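Local coordinates for protein ferritin (Mycoplasma penetrans, PDB 7DIE) that binds ferric iron and, as a 24-subunit ferritin cage with atypical ferroxidase centres, probably oxidises and stores iron taken up through its B-channels, at residues 11-16 / 65-70; 15-20 / 73-78; 19-24 / 79-84; 40-45 / 89-94. All coordinates share one frame; numbering follows the deposited sequence.

Contact 1. Residues 11-16 / 65-70; sequences RIMDLV and VKYMMK
V16 and M68 make the closest side-chain approach between these two helical segments, with V16 CG1 3.8 Å from M68 CG. The two side chains run antiparallel alongside one another, and the same methyl also runs alongside the thioether, V16 CG1 lying 3.9 Å from M68 SD. The first torsion of V16, 173°, turns CG1 anti to the backbone N and hands this branch to the methionine. M68 is bent at its last torsion, which directs its terminal methyl at the backbone of the other helix: M68 CE is 3.6 Å from M13 O and 4.3 Å from M13 CB. These are van der Waals contacts; no hydrogen bond joins the segments.

The frame is that of the ferritin four-helix bundle. Helices 10-39 and 43-70 run antiparallel here, the segment axes making an angle of 157° and coming no nearer than 11.2 Å, a gap that the long methionine side chains help to bridge.

Aromatic packing accounts for the rest. V16 CG1 sits at the edge of the Y67 ring, near its plane, 4.5 Å from Y67 CD2, while M13 CE approaches obliquely, 4.3 Å from Y67 CE2. The phenol oxygen of Y67 is hydrogen-bonded to T124 on helix 122-150, a helix that M13 and V16 also touch. K70 forms salt bridges with E137 and E140 of a neighbouring subunit.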
loop_
_atom_site.group_PDB
_atom_site.type_symbol
_atom_site.label_atom_id
_atom_site.label_comp_id
_atom_site.label_asym_id
_atom_site.label_seq_id
_atom_site.Cartn_x
_atom_site.Cartn_y
_atom_site.Cartn_z
ATOM N N ARG A 11 39.296 -45.514 6.234
ATOM C CA ARG A 11 38.589 -46.407 5.360
ATOM C C ARG A 11 37.227 -45.858 4.949
ATOM O O ARG A 11 36.883 -45.918 3.809
ATOM C CB ARG A 11 38.346 -47.727 6.023
ATOM C CG ARG A 11 39.533 -48.620 5.981
ATOM C CD ARG A 11 39.740 -49.095 4.586
ATOM N NE ARG A 11 40.928 -49.888 4.560
ATOM C CZ ARG A 11 41.082 -50.985 3.836
ATOM N NH1 ARG A 11 42.223 -51.634 3.916
ATOM N NH2 ARG A 11 40.112 -51.404 3.027
ATOM N N ILE A 12 36.475 -45.354 5.909
ATOM C CA ILE A 12 35.152 -44.833 5.644
ATOM C C ILE A 12 35.271 -43.533 4.867
ATOM O O ILE A 12 34.518 -43.297 3.914
ATOM C CB ILE A 12 34.361 -44.670 6.955
ATOM C CG1 ILE A 12 34.372 -45.990 7.734
ATOM C CG2 ILE A 12 32.934 -44.174 6.653
ATOM C CD1 ILE A 12 33.765 -47.151 6.973
ATOM N N MET A 13 36.252 -42.693 5.220
ATOM C CA MET A 13 36.398 -41.426 4.500
ATOM C C MET A 13 36.824 -41.656 3.055
ATOM O O MET A 13 36.399 -40.926 2.152
ATOM C CB MET A 13 37.383 -40.505 5.217
ATOM C CG MET A 13 36.928 -40.073 6.584
ATOM S SD MET A 13 35.357 -39.174 6.605
ATOM C CE MET A 13 34.207 -40.381 6.996
ATOM N N ASP A 14 37.660 -42.669 2.809
ATOM C CA ASP A 14 37.983 -43.016 1.430
ATOM C C ASP A 14 36.740 -43.438 0.658
ATOM O O ASP A 14 36.630 -43.166 -0.541
ATOM C CB ASP A 14 39.020 -44.139 1.384
ATOM C CG ASP A 14 40.424 -43.658 1.678
ATOM O OD1 ASP A 14 40.654 -42.433 1.810
ATOM O OD2 ASP A 14 41.308 -44.529 1.774
ATOM N N LEU A 15 35.812 -44.150 1.311
ATOM C CA LEU A 15 34.563 -44.514 0.643
ATOM C C LEU A 15 33.711 -43.286 0.340
ATOM O O LEU A 15 33.028 -43.238 -0.688
ATOM C CB LEU A 15 33.753 -45.489 1.505
ATOM C CG LEU A 15 34.268 -46.931 1.525
ATOM C CD1 LEU A 15 33.409 -47.763 2.460
ATOM C CD2 LEU A 15 34.239 -47.512 0.124
ATOM N N VAL A 16 33.692 -42.306 1.245
ATOM C CA VAL A 16 32.957 -41.069 0.962
ATOM C C VAL A 16 33.581 -40.364 -0.234
ATOM O O VAL A 16 32.887 -39.904 -1.147
ATOM C CB VAL A 16 32.928 -40.156 2.200
ATOM C CG1 VAL A 16 32.305 -38.803 1.841
ATOM C CG2 VAL A 16 32.148 -40.811 3.349
ATOM N N VAL A 65 31.415 -32.828 -0.239
ATOM C CA VAL A 65 32.606 -32.075 0.141
ATOM C C VAL A 65 32.361 -31.277 1.422
ATOM O O VAL A 65 33.273 -31.124 2.242
ATOM C CB VAL A 65 33.109 -31.185 -1.017
ATOM C CG1 VAL A 65 32.151 -30.058 -1.302
ATOM C CG2 VAL A 65 34.486 -30.623 -0.670
ATOM N N LYS A 66 31.136 -30.789 1.640
ATOM C CA LYS A 66 30.835 -30.063 2.876
ATOM C C LYS A 66 30.927 -30.968 4.086
ATOM O O LYS A 66 31.396 -30.552 5.153
ATOM C CB LYS A 66 29.427 -29.456 2.808
ATOM C CG LYS A 66 29.292 -28.216 1.906
ATOM C CD LYS A 66 28.005 -27.423 2.242
ATOM C CE LYS A 66 27.546 -26.537 1.080
ATOM N NZ LYS A 66 26.048 -26.447 0.920
ATOM N N TYR A 67 30.447 -32.202 3.949
ATOM C CA TYR A 67 30.552 -33.161 5.044
ATOM C C TYR A 67 32.010 -33.486 5.353
ATOM O O TYR A 67 32.411 -33.518 6.521
ATOM C CB TYR A 67 29.789 -34.450 4.708
ATOM C CG TYR A 67 30.027 -35.537 5.759
ATOM C CD1 TYR A 67 29.619 -35.356 7.078
ATOM C CD2 TYR A 67 30.683 -36.728 5.434
ATOM C CE1 TYR A 67 29.853 -36.337 8.059
ATOM C CE2 TYR A 67 30.928 -37.709 6.405
ATOM C CZ TYR A 67 30.518 -37.508 7.713
ATOM O OH TYR A 67 30.747 -38.485 8.671
ATOM N N MET A 68 32.821 -33.741 4.320
ATOM C CA MET A 68 34.219 -34.050 4.586
ATOM C C MET A 68 34.893 -32.911 5.339
ATOM O O MET A 68 35.648 -33.154 6.284
ATOM C CB MET A 68 34.944 -34.383 3.278
ATOM C CG MET A 68 34.392 -35.676 2.659
ATOM S SD MET A 68 35.425 -36.456 1.389
ATOM C CE MET A 68 36.576 -37.377 2.439
ATOM N N MET A 69 34.590 -31.660 4.973
ATOM C CA MET A 69 35.172 -30.523 5.687
ATOM C C MET A 69 34.691 -30.459 7.134
ATOM O O MET A 69 35.469 -30.104 8.028
ATOM C CB MET A 69 34.849 -29.209 4.959
ATOM C CG MET A 69 35.564 -29.070 3.596
ATOM S SD MET A 69 35.227 -27.459 2.831
ATOM C CE MET A 69 33.487 -27.570 2.559
ATOM N N LYS A 70 33.413 -30.784 7.383
ATOM C CA LYS A 70 32.902 -30.806 8.760
ATOM C C LYS A 70 33.736 -31.724 9.643
ATOM O O LYS A 70 33.963 -31.430 10.823
ATOM C CB LYS A 70 31.443 -31.274 8.795
ATOM C CG LYS A 70 30.406 -30.261 8.289
ATOM C CD LYS A 70 30.292 -29.074 9.235
ATOM C CE LYS A 70 29.385 -27.973 8.674
ATOM N NZ LYS A 70 29.465 -26.745 9.528
#

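Contact 2. Residues 15-20 / 73-78; sequences LVSKHY and SILKIN
Y20 receives the two methyls of L75 in different ways. L75 CD2 stands almost straight above the ring centre, 3.8 Å from the centroid of the Y20 ring, a CH-pi contact over one face. L75 CD1 lies over the root of the ring, 3.6 Å from Y20 CG, and is also 3.4 Å from S17 OG. The torsions of L75 account for this: chi1 of 169° carries CG toward the helix, and chi2 of 66° turns the fork so that both methyls spread over a single face, the two side chains being roughly perpendicular. I77 comes in obliquely, with CD1 3.4 Å from Y20 CE1, a snug fit. Its CG1 branch carries CD1 to the CD1-CE1 side of the ring.

The polar link is made by S17, whose OG accepts the backbone N-H of K76 at 2.7 Å (K76 N to S17 OG). At 174° the bond is nearly straight, so a buried hydroxyl holds the loop backbone directly against the helix. The K76 side chain bends at its second torsion, and its ammonium group forms a salt bridge with D14. On the L75 backbone, N and O are hydrogen-bonded to T35 and H32 of a neighbouring subunit, whose F31 also packs on Y20. The arrangement belongs to the long ferritin connection between helices 43-70 and 91-118, an extended, irregular stretch of loop laid along helix 10-39 at a subunit interface.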
loop_
_atom_site.group_PDB
_atom_site.type_symbol
_atom_site.label_atom_id
_atom_site.label_comp_id
_atom_site.label_asym_id
_atom_site.label_seq_id
_atom_site.Cartn_x
_atom_site.Cartn_y
_atom_site.Cartn_z
ATOM N N LEU A 15 35.812 -44.150 1.311
ATOM C CA LEU A 15 34.563 -44.514 0.643
ATOM C C LEU A 15 33.711 -43.286 0.340
ATOM O O LEU A 15 33.028 -43.238 -0.688
ATOM C CB LEU A 15 33.753 -45.489 1.505
ATOM C CG LEU A 15 34.268 -46.931 1.525
ATOM C CD1 LEU A 15 33.409 -47.763 2.460
ATOM C CD2 LEU A 15 34.239 -47.512 0.124
ATOM N N VAL A 16 33.692 -42.306 1.245
ATOM C CA VAL A 16 32.957 -41.069 0.962
ATOM C C VAL A 16 33.581 -40.364 -0.234
ATOM O O VAL A 16 32.887 -39.904 -1.147
ATOM C CB VAL A 16 32.928 -40.156 2.200
ATOM C CG1 VAL A 16 32.305 -38.803 1.841
ATOM C CG2 VAL A 16 32.148 -40.811 3.349
ATOM N N SER A 17 34.910 -40.264 -0.233
ATOM C CA SER A 17 35.646 -39.698 -1.350
ATOM C C SER A 17 35.374 -40.471 -2.637
ATOM O O SER A 17 35.186 -39.878 -3.705
ATOM C CB SER A 17 37.136 -39.710 -0.976
ATOM O OG SER A 17 37.865 -38.675 -1.558
ATOM N N LYS A 18 35.339 -41.801 -2.560
ATOM C CA LYS A 18 35.038 -42.582 -3.755
ATOM C C LYS A 18 33.626 -42.307 -4.241
ATOM O O LYS A 18 33.378 -42.232 -5.448
ATOM C CB LYS A 18 35.215 -44.076 -3.478
ATOM C CG LYS A 18 34.823 -44.939 -4.678
ATOM C CD LYS A 18 34.983 -46.424 -4.405
ATOM C CE LYS A 18 34.807 -47.229 -5.687
ATOM N NZ LYS A 18 34.969 -48.689 -5.462
ATOM N N HIS A 19 32.679 -42.163 -3.322
ATOM C CA HIS A 19 31.334 -41.876 -3.791
ATOM C C HIS A 19 31.253 -40.494 -4.447
ATOM O O HIS A 19 30.509 -40.307 -5.419
ATOM C CB HIS A 19 30.319 -41.980 -2.665
ATOM C CG HIS A 19 28.933 -41.770 -3.166
ATOM N ND1 HIS A 19 28.342 -42.637 -4.063
ATOM C CD2 HIS A 19 28.082 -40.730 -3.022
ATOM C CE1 HIS A 19 27.160 -42.161 -4.407
ATOM N NE2 HIS A 19 26.978 -41.008 -3.787
ATOM N N TYR A 20 32.004 -39.512 -3.939
ATOM C CA TYR A 20 32.095 -38.235 -4.657
ATOM C C TYR A 20 32.538 -38.460 -6.098
ATOM O O TYR A 20 31.958 -37.901 -7.041
ATOM C CB TYR A 20 33.059 -37.285 -3.934
ATOM C CG TYR A 20 33.168 -35.895 -4.572
ATOM C CD1 TYR A 20 33.911 -35.693 -5.721
ATOM C CD2 TYR A 20 32.554 -34.794 -3.990
ATOM C CE1 TYR A 20 34.017 -34.438 -6.308
ATOM C CE2 TYR A 20 32.666 -33.517 -4.557
ATOM C CZ TYR A 20 33.404 -33.349 -5.719
ATOM O OH TYR A 20 33.527 -32.101 -6.317
ATOM N N SER A 73 38.244 -34.180 6.923
ATOM C CA SER A 73 38.807 -35.221 6.073
ATOM C C SER A 73 39.047 -34.713 4.656
ATOM O O SER A 73 38.441 -33.735 4.208
ATOM C CB SER A 73 37.885 -36.436 6.039
ATOM O OG SER A 73 37.762 -36.937 7.351
ATOM N N ILE A 74 39.911 -35.426 3.933
ATOM C CA ILE A 74 40.461 -34.957 2.659
ATOM C C ILE A 74 39.745 -35.645 1.499
ATOM O O ILE A 74 39.676 -36.880 1.438
ATOM C CB ILE A 74 41.980 -35.214 2.587
ATOM C CG1 ILE A 74 42.712 -34.512 3.732
ATOM C CG2 ILE A 74 42.548 -34.799 1.224
ATOM C CD1 ILE A 74 42.445 -33.047 3.840
ATOM N N LEU A 75 39.229 -34.844 0.563
ATOM C CA LEU A 75 38.619 -35.367 -0.656
ATOM C C LEU A 75 39.686 -35.632 -1.709
ATOM O O LEU A 75 40.463 -34.741 -2.052
ATOM C CB LEU A 75 37.595 -34.371 -1.209
ATOM C CG LEU A 75 37.049 -34.632 -2.612
ATOM C CD1 LEU A 75 36.234 -35.915 -2.604
ATOM C CD2 LEU A 75 36.166 -33.448 -3.050
ATOM N N LYS A 76 39.700 -36.843 -2.249
ATOM C CA LYS A 76 40.651 -37.232 -3.283
ATOM C C LYS A 76 39.897 -37.502 -4.582
ATOM O O LYS A 76 39.084 -38.425 -4.641
ATOM C CB LYS A 76 41.430 -38.477 -2.846
ATOM C CG LYS A 76 42.101 -38.363 -1.464
ATOM C CD LYS A 76 42.095 -39.700 -0.722
ATOM C CE LYS A 76 42.763 -39.596 0.646
ATOM N NZ LYS A 76 42.790 -40.904 1.368
ATOM N N ILE A 77 40.164 -36.706 -5.613
ATOM C CA ILE A 77 39.619 -36.951 -6.949
ATOM C C ILE A 77 40.599 -37.826 -7.711
ATOM O O ILE A 77 41.815 -37.620 -7.626
ATOM C CB ILE A 77 39.369 -35.637 -7.716
ATOM C CG1 ILE A 77 38.586 -34.619 -6.870
ATOM C CG2 ILE A 77 38.708 -35.922 -9.068
ATOM C CD1 ILE A 77 37.352 -35.137 -6.317
ATOM N N ASN A 78 40.089 -38.794 -8.463
ATOM C CA ASN A 78 40.986 -39.658 -9.218
ATOM C C ASN A 78 40.256 -40.193 -10.448
ATOM O O ASN A 78 39.195 -39.692 -10.831
ATOM C CB ASN A 78 41.521 -40.778 -8.311
ATOM C CG ASN A 78 40.416 -41.635 -7.745
ATOM O OD1 ASN A 78 39.379 -41.841 -8.379
ATOM N ND2 ASN A 78 40.631 -42.150 -6.541
#

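Contact 3. Residues 19-24 / 79-84; sequences HYNVEL and QISVPE
The carboxamide of N21 is the flat group that touches the other segment, and it does so through its oxygen: N21 OD1 is 3.5 Å from S81 CB. Its rotation is fixed by hydrogen bonds elsewhere, ND2 to the carbonyls of S17 and K76, OD1 to the backbone N of N78. Two further flat groups, H19 and E23, lie on the same helix, where H19 NE2 donates to E23 OE2 over 2.7 Å. The bond is short but bent, 134° at the hydrogen: the donor stands 35° out of the carboxylate plane, and the acceptor is tilted 29° from the imidazole plane.

Across the contact the backbones come close, and S81 CA makes a CA-H...O contact of 3.5 Å with N21 O. L24 CD2 closes on the serine from another direction, 3.6 Å from S81 CB. Alongside, I80 CG2 rests 3.8 Å from N21 CB and 4.0 Å from V22 CG2, with V22 and I80 side by side in one direction.

No hydrogen bond joins the segments: N21 and S81 OG spend theirs on S17, K76 and N78, leaving packing and the CA-H...O contact. E23, also hydrogen-bonded to iron ligand H60, probably helps orient it from the second shell.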
loop_
_atom_site.group_PDB
_atom_site.type_symbol
_atom_site.label_atom_id
_atom_site.label_comp_id
_atom_site.label_asym_id
_atom_site.label_seq_id
_atom_site.Cartn_x
_atom_site.Cartn_y
_atom_site.Cartn_z
ATOM N N HIS A 19 32.679 -42.163 -3.322
ATOM C CA HIS A 19 31.334 -41.876 -3.791
ATOM C C HIS A 19 31.253 -40.494 -4.447
ATOM O O HIS A 19 30.509 -40.307 -5.419
ATOM C CB HIS A 19 30.319 -41.980 -2.665
ATOM C CG HIS A 19 28.933 -41.770 -3.166
ATOM N ND1 HIS A 19 28.342 -42.637 -4.063
ATOM C CD2 HIS A 19 28.082 -40.730 -3.022
ATOM C CE1 HIS A 19 27.160 -42.161 -4.407
ATOM N NE2 HIS A 19 26.978 -41.008 -3.787
ATOM N N TYR A 20 32.004 -39.512 -3.939
ATOM C CA TYR A 20 32.095 -38.235 -4.657
ATOM C C TYR A 20 32.538 -38.460 -6.098
ATOM O O TYR A 20 31.958 -37.901 -7.041
ATOM C CB TYR A 20 33.059 -37.285 -3.934
ATOM C CG TYR A 20 33.168 -35.895 -4.572
ATOM C CD1 TYR A 20 33.911 -35.693 -5.721
ATOM C CD2 TYR A 20 32.554 -34.794 -3.990
ATOM C CE1 TYR A 20 34.017 -34.438 -6.308
ATOM C CE2 TYR A 20 32.666 -33.517 -4.557
ATOM C CZ TYR A 20 33.404 -33.349 -5.719
ATOM O OH TYR A 20 33.527 -32.101 -6.317
ATOM N N ASN A 21 33.579 -39.281 -6.292
ATOM C CA ASN A 21 34.044 -39.553 -7.650
ATOM C C ASN A 21 32.968 -40.236 -8.484
ATOM O O ASN A 21 32.910 -40.036 -9.697
ATOM C CB ASN A 21 35.317 -40.415 -7.620
ATOM C CG ASN A 21 36.555 -39.617 -7.260
ATOM O OD1 ASN A 21 37.244 -39.098 -8.138
ATOM N ND2 ASN A 21 36.833 -39.493 -5.964
ATOM N N VAL A 22 32.127 -41.066 -7.863
ATOM C CA VAL A 22 31.073 -41.740 -8.618
ATOM C C VAL A 22 29.982 -40.752 -9.022
ATOM O O VAL A 22 29.461 -40.806 -10.150
ATOM C CB VAL A 22 30.508 -42.920 -7.808
ATOM C CG1 VAL A 22 29.267 -43.498 -8.497
ATOM C CG2 VAL A 22 31.587 -44.006 -7.632
ATOM N N GLU A 23 29.615 -39.829 -8.122
ATOM C CA GLU A 23 28.647 -38.791 -8.514
ATOM C C GLU A 23 29.215 -37.883 -9.602
ATOM O O GLU A 23 28.489 -37.451 -10.509
ATOM C CB GLU A 23 28.239 -37.952 -7.299
ATOM C CG GLU A 23 27.626 -38.757 -6.139
ATOM C CD GLU A 23 26.117 -38.930 -6.274
ATOM O OE1 GLU A 23 25.578 -38.752 -7.396
ATOM O OE2 GLU A 23 25.470 -39.238 -5.249
ATOM N N LEU A 24 30.507 -37.559 -9.512
ATOM C CA LEU A 24 31.148 -36.753 -10.547
ATOM C C LEU A 24 31.270 -37.533 -11.848
ATOM O O LEU A 24 31.163 -36.962 -12.937
ATOM C CB LEU A 24 32.533 -36.289 -10.065
ATOM C CG LEU A 24 33.410 -35.522 -11.062
ATOM C CD1 LEU A 24 32.668 -34.294 -11.609
ATOM C CD2 LEU A 24 34.751 -35.122 -10.390
ATOM N N GLN A 79 40.815 -41.247 -11.045
ATOM C CA GLN A 79 40.332 -41.775 -12.317
ATOM C C GLN A 79 38.911 -42.311 -12.237
ATOM O O GLN A 79 38.269 -42.473 -13.278
ATOM C CB GLN A 79 41.261 -42.898 -12.792
ATOM C CG GLN A 79 42.464 -42.432 -13.591
ATOM C CD GLN A 79 43.288 -41.374 -12.876
ATOM O OE1 GLN A 79 43.613 -40.326 -13.450
ATOM N NE2 GLN A 79 43.641 -41.644 -11.615
ATOM N N ILE A 80 38.412 -42.616 -11.037
ATOM C CA ILE A 80 37.031 -43.083 -10.914
ATOM C C ILE A 80 36.065 -42.059 -11.497
ATOM O O ILE A 80 34.994 -42.419 -12.005
ATOM C CB ILE A 80 36.704 -43.401 -9.439
ATOM C CG1 ILE A 80 37.584 -44.549 -8.949
ATOM C CG2 ILE A 80 35.217 -43.798 -9.257
ATOM C CD1 ILE A 80 37.497 -45.752 -9.841
ATOM N N SER A 81 36.442 -40.780 -11.472
ATOM C CA SER A 81 35.551 -39.704 -11.897
ATOM C C SER A 81 35.400 -39.593 -13.408
ATOM O O SER A 81 34.545 -38.829 -13.863
ATOM C CB SER A 81 36.062 -38.368 -11.357
ATOM O OG SER A 81 37.234 -37.948 -12.067
ATOM N N VAL A 82 36.215 -40.291 -14.197
ATOM C CA VAL A 82 36.233 -40.140 -15.649
ATOM C C VAL A 82 35.422 -41.298 -16.251
ATOM O O VAL A 82 35.826 -42.462 -16.095
ATOM C CB VAL A 82 37.665 -40.127 -16.196
ATOM C CG1 VAL A 82 37.655 -40.016 -17.722
ATOM C CG2 VAL A 82 38.445 -38.975 -15.580
ATOM N N PRO A 83 34.309 -41.027 -16.930
ATOM C CA PRO A 83 33.484 -42.132 -17.434
ATOM C C PRO A 83 34.112 -42.793 -18.649
ATOM O O PRO A 83 34.798 -42.156 -19.446
ATOM C CB PRO A 83 32.152 -41.456 -17.792
ATOM C CG PRO A 83 32.495 -40.056 -18.039
ATOM C CD PRO A 83 33.688 -39.717 -17.175
ATOM N N GLU A 84 33.891 -44.102 -18.763
ATOM C CA GLU A 84 34.327 -44.851 -19.938
ATOM C C GLU A 84 33.351 -44.588 -21.076
ATOM O O GLU A 84 32.175 -44.950 -20.979
ATOM C CB GLU A 84 34.395 -46.342 -19.622
ATOM C CG GLU A 84 35.644 -46.751 -18.864
ATOM C CD GLU A 84 36.757 -47.208 -19.788
ATOM O OE1 GLU A 84 36.715 -48.374 -20.236
ATOM O OE2 GLU A 84 37.671 -46.399 -20.069
#

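Contact 4. Residues 40-45 / 89-94; sequences LGYDNV and ETIQEV
Y42 lies with one face over I91, and this is the tight part of the contact. I91 CG1 is 3.9 Å from the centroid of the Y42 ring and only 10° off its normal, a CH-pi contact, while I91 CB comes within 3.7 Å of Y42 CE1. With chi1 at -162°, CG1 of I91 is anti to the backbone N, which lets the chain run on past the ring until its end meets V45 tip to tip, I91 CD1 to V45 CG1 at 3.9 Å. The neighbouring L40 reaches the other backbone: L40 CD1 sits 3.7 Å from T90 C and 4.1 Å from V94 CG2, and its second methyl lies against the carbonyl oxygen of E89.

The rest is looser and polar. A water bridges the segments at the outer end of the ring, 2.8 Å from Y42 OH, and accepts from Q92 NE2 at 3.1 Å; Q92 NE2 is also hydrogen-bonded to V149 O. The side chain of E89 is exposed and leaves CA pointing away; its backbone N donates to E93 OE1, and T90 OG1 caps the helix by accepting from E93 N at 3.0 Å. Helix 156-164 also packs on Y42.

Geometrically the contact joins two chain turns. G41, with phi of 103°, closes helix 10-39 in a Schellman motif, Y42 is the N-cap of helix 43-70, and T90 is the N-cap of helix 91-118. This is one end of the ferritin four-helix bundle, and D43, beginning its helix, is a ferric-iron ligand of this protein, though unoccupied in this chain.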
loop_
_atom_site.group_PDB
_atom_site.type_symbol
_atom_site.label_atom_id
_atom_site.label_comp_id
_atom_site.label_asym_id
_atom_site.label_seq_id
_atom_site.Cartn_x
_atom_site.Cartn_y
_atom_site.Cartn_z
ATOM N N LEU A 40 22.210 -35.639 -31.928
ATOM C CA LEU A 40 21.245 -36.578 -32.484
ATOM C C LEU A 40 19.900 -35.934 -32.773
ATOM O O LEU A 40 19.020 -36.603 -33.326
ATOM C CB LEU A 40 21.046 -37.761 -31.531
ATOM C CG LEU A 40 22.214 -38.743 -31.415
ATOM C CD1 LEU A 40 21.982 -39.716 -30.251
ATOM C CD2 LEU A 40 22.436 -39.487 -32.728
ATOM N N GLY A 41 19.714 -34.666 -32.410
ATOM C CA GLY A 41 18.479 -33.962 -32.690
ATOM C C GLY A 41 17.536 -33.801 -31.518
ATOM O O GLY A 41 16.401 -33.355 -31.721
ATOM N N TYR A 42 17.968 -34.139 -30.301
ATOM C CA TYR A 42 17.102 -34.178 -29.118
ATOM C C TYR A 42 17.477 -33.033 -28.180
ATOM O O TYR A 42 18.176 -33.225 -27.189
ATOM C CB TYR A 42 17.213 -35.536 -28.418
ATOM C CG TYR A 42 16.621 -36.661 -29.247
ATOM C CD1 TYR A 42 17.382 -37.326 -30.213
ATOM C CD2 TYR A 42 15.298 -37.043 -29.074
ATOM C CE1 TYR A 42 16.824 -38.354 -30.977
ATOM C CE2 TYR A 42 14.740 -38.058 -29.825
ATOM C CZ TYR A 42 15.493 -38.703 -30.775
ATOM O OH TYR A 42 14.897 -39.710 -31.504
ATOM N N ASP A 43 16.979 -31.830 -28.498
ATOM C CA ASP A 43 17.275 -30.646 -27.686
ATOM C C ASP A 43 16.782 -30.790 -26.236
ATOM O O ASP A 43 17.474 -30.372 -25.300
ATOM C CB ASP A 43 16.650 -29.414 -28.348
ATOM C CG ASP A 43 17.029 -28.115 -27.658
ATOM O OD1 ASP A 43 18.192 -27.685 -27.805
ATOM O OD2 ASP A 43 16.159 -27.512 -26.984
ATOM N N ASN A 44 15.582 -31.348 -26.030
ATOM C CA ASN A 44 15.039 -31.447 -24.672
ATOM C C ASN A 44 15.707 -32.567 -23.878
ATOM O O ASN A 44 15.943 -32.426 -22.672
ATOM C CB ASN A 44 13.528 -31.653 -24.714
ATOM C CG ASN A 44 12.773 -30.364 -24.960
ATOM O OD1 ASN A 44 13.284 -29.274 -24.712
ATOM N ND2 ASN A 44 11.554 -30.481 -25.471
ATOM N N VAL A 45 15.988 -33.701 -24.520
ATOM C CA VAL A 45 16.772 -34.730 -23.843
ATOM C C VAL A 45 18.137 -34.170 -23.456
ATOM O O VAL A 45 18.649 -34.432 -22.363
ATOM C CB VAL A 45 16.907 -35.983 -24.727
ATOM C CG1 VAL A 45 17.750 -37.037 -23.996
ATOM C CG2 VAL A 45 15.537 -36.546 -25.057
ATOM N N GLU A 89 25.047 -44.373 -31.312
ATOM C CA GLU A 89 24.421 -44.082 -32.587
ATOM C C GLU A 89 22.949 -43.714 -32.485
ATOM O O GLU A 89 22.425 -43.107 -33.424
ATOM C CB GLU A 89 24.587 -45.271 -33.544
ATOM C CG GLU A 89 26.036 -45.456 -33.981
ATOM C CD GLU A 89 26.177 -46.323 -35.211
ATOM O OE1 GLU A 89 25.611 -45.962 -36.268
ATOM O OE2 GLU A 89 26.861 -47.364 -35.117
ATOM N N THR A 90 22.281 -44.032 -31.373
ATOM C CA THR A 90 20.855 -43.765 -31.210
ATOM C C THR A 90 20.598 -43.169 -29.834
ATOM O O THR A 90 21.381 -43.346 -28.901
ATOM C CB THR A 90 19.990 -45.034 -31.342
ATOM O OG1 THR A 90 20.235 -45.882 -30.213
ATOM C CG2 THR A 90 20.284 -45.782 -32.657
ATOM N N ILE A 91 19.466 -42.469 -29.717
ATOM C CA ILE A 91 19.078 -41.935 -28.420
ATOM C C ILE A 91 18.739 -43.062 -27.440
ATOM O O ILE A 91 18.833 -42.876 -26.219
ATOM C CB ILE A 91 17.918 -40.937 -28.606
ATOM C CG1 ILE A 91 17.766 -40.034 -27.377
ATOM C CG2 ILE A 91 16.615 -41.674 -28.909
ATOM C CD1 ILE A 91 18.952 -39.115 -27.119
ATOM N N GLN A 92 18.359 -44.241 -27.946
ATOM C CA GLN A 92 18.171 -45.399 -27.070
ATOM C C GLN A 92 19.485 -45.829 -26.420
ATOM O O GLN A 92 19.523 -46.151 -25.223
ATOM C CB GLN A 92 17.554 -46.558 -27.866
ATOM C CG GLN A 92 16.061 -46.352 -28.206
ATOM C CD GLN A 92 15.851 -45.362 -29.334
ATOM O OE1 GLN A 92 16.708 -45.205 -30.188
ATOM N NE2 GLN A 92 14.701 -44.677 -29.335
ATOM N N GLU A 93 20.577 -45.851 -27.193
ATOM C CA GLU A 93 21.871 -46.215 -26.622
ATOM C C GLU A 93 22.341 -45.189 -25.602
ATOM O O GLU A 93 22.978 -45.554 -24.605
ATOM C CB GLU A 93 22.908 -46.369 -27.736
ATOM C CG GLU A 93 22.696 -47.637 -28.553
ATOM C CD GLU A 93 23.543 -47.667 -29.800
ATOM O OE1 GLU A 93 24.245 -46.671 -30.066
ATOM O OE2 GLU A 93 23.495 -48.682 -30.518
ATOM N N VAL A 94 22.036 -43.907 -25.838
ATOM C CA VAL A 94 22.348 -42.862 -24.860
ATOM C C VAL A 94 21.644 -43.138 -23.537
ATOM O O VAL A 94 22.246 -43.050 -22.459
ATOM C CB VAL A 94 21.960 -41.483 -25.419
ATOM C CG1 VAL A 94 21.933 -40.441 -24.295
ATOM C CG2 VAL A 94 22.937 -41.079 -26.509
HETATM O O HOH W 1 14.213 -42.416 -31.340
#

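From the N terminus, helix 10-39 supplies one side of contacts 1 to 3 in succession. Contact 1 closes a loop by bringing the end of helix 43-70 back against residues 11-16; contacts 2 and 3 follow the chain onward, as the 73-84 part of the connection turns and runs along the same helix past 15-20 and 19-24. Contacts 1 and 2 overlap at L15 and V16; contacts 2 and 3 overlap at H19 and Y20. Contacts 1 and 3 cross along the chain. Contact 4 crosses all three, starting at the far end of the bundle, its centre about 36 Å from that of contact 1, and joining the 40-45 turn to the start of helix 91-118.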